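Local coordinates for protein similar to yteR (Bacilus subtilis) (Clostridium acetobutylicum, PDB 4WU0) that is a family 105 glycoside hydrolase that probably cleaves unsaturated disaccharide products of rhamnogalacturonan, the branched part of pectin, at residues 24-29 with 343-348. Numbering follows the deposited sequence.
Sequences GYEYGL and NEPKGL
With chi1 of 67° Glu26 sets CG between its backbone N and carbonyl carbon, and a bend at chi2 (-88°) turns the carboxylate to face the end of Lys346, whose own chain swings NZ aside at its last torsion (chi4 83°). Glu26 OE2 lies 3.5 Å from Lys346 NZ, a weak bond within a salt bridge. Water 2 bridges the pair, donating to OE2 and accepting from NZ, while water 1 lies between Glu26 OE2 and Glu344 OE1, within hydrogen-bonding distance of each. The lysine is held more closely by Glu344, whose OE2 receives NZ at 2.8 Å and, from the opposite face of the carboxylate, Lys346 N at 3.0 Å, the N-cap bond of the helix. The ammonium probably offsets the repulsion between Glu26 OE2 and Glu344 OE2, 4.0 Å apart. Aliphatic carbons pack beside the charges: Glu26 CB meets Lys346 CG at 3.5 Å, and Pro345 CG reaches the edge of the Tyr27 ring in its plane. Tyr25 crosses the lysine chain at about a right angle, its OH 3.2 Å from Lys346 CE. The contact joins the N-terminal ends of an early helix, 25-41, and the last, 345-360, within the six-hairpin (alpha/alpha) fold of this family, with helices 129-146 and 199-215 packing alongside.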
ATOM      1  N   GLY A  24      12.750  -4.606  -0.816  1.00 13.28           N
ATOM      2  CA  GLY A  24      11.733  -3.738  -1.355  1.00 12.84           C
ATOM      3  C   GLY A  24      10.349  -4.014  -0.813  1.00 14.06           C
ATOM      4  O   GLY A  24       9.902  -5.145  -0.835  1.00 13.38           O
ATOM      5  N   TYR A  25       9.689  -2.968  -0.328  1.00 12.86           N
ATOM      6  CA  TYR A  25       8.337  -3.086   0.227  1.00 12.10           C
ATOM      7  C   TYR A  25       7.364  -3.742  -0.727  1.00 12.53           C
ATOM      8  O   TYR A  25       6.442  -4.435  -0.287  1.00 12.09           O
ATOM      9  CB  TYR A  25       7.785  -1.695   0.604  1.00 12.38           C
ATOM     10  CG  TYR A  25       7.581  -0.743  -0.566  1.00 12.43           C
ATOM     11  CD1 TYR A  25       8.549   0.184  -0.905  1.00 13.46           C
ATOM     12  CD2 TYR A  25       6.418  -0.765  -1.313  1.00 12.19           C
ATOM     13  CE1 TYR A  25       8.364   1.070  -1.960  1.00 13.32           C
ATOM     14  CE2 TYR A  25       6.236   0.103  -2.398  1.00 12.41           C
ATOM     15  CZ  TYR A  25       7.206   1.023  -2.704  1.00 15.03           C
ATOM     16  OH  TYR A  25       7.017   1.903  -3.760  1.00 15.03           O
ATOM     17  N   GLU A  26       7.559  -3.548  -2.029  1.00 13.32           N
ATOM     18  CA  GLU A  26       6.603  -4.055  -3.000  1.00 13.11           C
ATOM     19  C   GLU A  26       6.713  -5.563  -3.152  1.00 13.41           C
ATOM     20  O   GLU A  26       5.807  -6.211  -3.664  1.00 12.92           O
ATOM     21  CB  GLU A  26       6.751  -3.330  -4.358  1.00 11.81           C
ATOM     22  CG  GLU A  26       8.031  -3.578  -5.128  1.00 13.31           C
ATOM     23  CD  GLU A  26       9.170  -2.630  -4.784  1.00 18.89           C
ATOM     24  OE1 GLU A  26       9.280  -2.189  -3.621  1.00 17.21           O
ATOM     25  OE2 GLU A  26       9.976  -2.322  -5.700  1.00 18.51           O
ATOM     26  N   TYR A  27       7.830  -6.135  -2.713  1.00 11.60           N
ATOM     27  CA  TYR A  27       8.020  -7.571  -2.796  1.00 11.35           C
ATOM     28  C   TYR A  27       7.217  -8.282  -1.701  1.00 13.75           C
ATOM     29  O   TYR A  27       6.508  -9.248  -1.976  1.00 14.14           O
ATOM     30  CB  TYR A  27       9.519  -7.901  -2.726  1.00 11.82           C
ATOM     31  CG  TYR A  27      10.339  -7.272  -3.835  1.00 14.36           C
ATOM     32  CD1 TYR A  27       9.755  -6.881  -5.028  1.00 14.72           C
ATOM     33  CD2 TYR A  27      11.709  -7.090  -3.690  1.00 14.19           C
ATOM     34  CE1 TYR A  27      10.526  -6.322  -6.059  1.00 15.01           C
ATOM     35  CE2 TYR A  27      12.479  -6.518  -4.686  1.00 13.31           C
ATOM     36  CZ  TYR A  27      11.872  -6.160  -5.884  1.00 14.37           C
ATOM     37  OH  TYR A  27      12.621  -5.602  -6.890  1.00 16.07           O
ATOM     38  N   GLY A  28       7.267  -7.779  -0.469  1.00 13.51           N
ATOM     39  CA  GLY A  28       6.395  -8.298   0.576  1.00 13.38           C
ATOM     40  C   GLY A  28       4.925  -8.129   0.219  1.00 14.38           C
ATOM     41  O   GLY A  28       4.095  -8.993   0.508  1.00 13.93           O
ATOM     42  N   LEU A  29       4.597  -6.997  -0.388  1.00 13.83           N
ATOM     43  CA  LEU A  29       3.227  -6.727  -0.827  1.00 11.37           C
ATOM     44  C   LEU A  29       2.724  -7.804  -1.817  1.00 11.05           C
ATOM     45  O   LEU A  29       1.598  -8.299  -1.708  1.00 13.33           O
ATOM     46  CB  LEU A  29       3.170  -5.352  -1.477  1.00 12.89           C
ATOM     47  CG  LEU A  29       1.916  -4.914  -2.215  1.00 15.14           C
ATOM     48  CD1 LEU A  29       0.678  -4.888  -1.337  1.00 15.89           C
ATOM     49  CD2 LEU A  29       2.165  -3.536  -2.810  1.00 16.95           C
ATOM     50  N   ASN A 343       3.903  -5.766 -15.171  1.00 13.05           N
ATOM     51  CA  ASN A 343       4.365  -6.813 -14.270  1.00 14.01           C
ATOM     52  C   ASN A 343       5.313  -6.319 -13.185  1.00 14.45           C
ATOM     53  O   ASN A 343       6.281  -6.973 -12.844  1.00 16.58           O
ATOM     54  CB  ASN A 343       4.935  -7.987 -15.055  1.00 13.16           C
ATOM     55  CG  ASN A 343       3.882  -8.665 -15.892  1.00 15.68           C
ATOM     56  OD1 ASN A 343       2.683  -8.518 -15.624  1.00 16.45           O
ATOM     57  ND2 ASN A 343       4.305  -9.393 -16.903  1.00 17.96           N
ATOM     58  N   GLU A 344       4.978  -5.154 -12.652  1.00 12.07           N
ATOM     59  CA  GLU A 344       5.690  -4.529 -11.554  1.00 14.27           C
ATOM     60  C   GLU A 344       4.974  -4.850 -10.246  1.00 14.53           C
ATOM     61  O   GLU A 344       3.778  -4.623 -10.119  1.00 12.02           O
ATOM     62  CB  GLU A 344       5.756  -3.018 -11.805  1.00 13.64           C
ATOM     63  CG  GLU A 344       5.956  -2.127 -10.597  1.00 14.64           C
ATOM     64  CD  GLU A 344       7.191  -2.462  -9.822  1.00 17.26           C
ATOM     65  OE1 GLU A 344       8.214  -2.830 -10.446  1.00 18.46           O
ATOM     66  OE2 GLU A 344       7.130  -2.355  -8.576  1.00 16.80           O
ATOM     67  N   PRO A 345       5.716  -5.364  -9.258  1.00 12.58           N
ATOM     68  CA  PRO A 345       5.126  -5.724  -7.973  1.00 11.96           C
ATOM     69  C   PRO A 345       4.265  -4.672  -7.268  1.00 13.88           C
ATOM     70  O   PRO A 345       3.320  -5.052  -6.569  1.00 13.54           O
ATOM     71  CB  PRO A 345       6.349  -6.124  -7.150  1.00 13.70           C
ATOM     72  CG  PRO A 345       7.250  -6.739  -8.158  1.00 14.63           C
ATOM     73  CD  PRO A 345       7.109  -5.849  -9.354  1.00 13.92           C
ATOM     74  N   LYS A 346       4.552  -3.385  -7.441  1.00 13.57           N
ATOM     75  CA  LYS A 346       3.717  -2.356  -6.833  1.00 11.87           C
ATOM     76  C   LYS A 346       2.275  -2.410  -7.365  1.00 11.43           C
ATOM     77  O   LYS A 346       1.344  -2.009  -6.669  1.00 14.48           O
ATOM     78  CB  LYS A 346       4.310  -0.975  -7.063  1.00 13.90           C
ATOM     79  CG  LYS A 346       5.629  -0.727  -6.350  1.00 13.84           C
ATOM     80  CD  LYS A 346       6.241   0.597  -6.775  1.00 14.42           C
ATOM     81  CE  LYS A 346       7.749   0.624  -6.604  1.00 16.28           C
ATOM     82  NZ  LYS A 346       8.422   0.011  -7.750  1.00 16.60           N
ATOM     83  N   GLY A 347       2.094  -2.941  -8.573  1.00 12.11           N
ATOM     84  CA  GLY A 347       0.762  -3.196  -9.115  1.00 14.85           C
ATOM     85  C   GLY A 347       0.275  -4.629  -8.918  1.00 12.89           C
ATOM     86  O   GLY A 347      -0.904  -4.861  -8.663  1.00 13.96           O
ATOM     87  N   LEU A 348       1.188  -5.594  -9.048  1.00 13.57           N
ATOM     88  CA  LEU A 348       0.806  -7.002  -8.967  1.00 12.17           C
ATOM     89  C   LEU A 348       0.196  -7.352  -7.621  1.00 13.20           C
ATOM     90  O   LEU A 348      -0.794  -8.064  -7.542  1.00 13.36           O
ATOM     91  CB  LEU A 348       2.011  -7.917  -9.226  1.00 12.02           C
ATOM     92  CG  LEU A 348       2.603  -7.873 -10.625  1.00 12.84           C
ATOM     93  CD1 LEU A 348       3.982  -8.515 -10.665  1.00 14.51           C
ATOM     94  CD2 LEU A 348       1.706  -8.560 -11.610  1.00 14.91           C
TER
HETATM   95  O   HOH W   1      10.093  -3.464  -8.287  1.00 19.40           O
HETATM   96  O   HOH W   2      11.243  -0.358  -7.052  1.00 27.60           O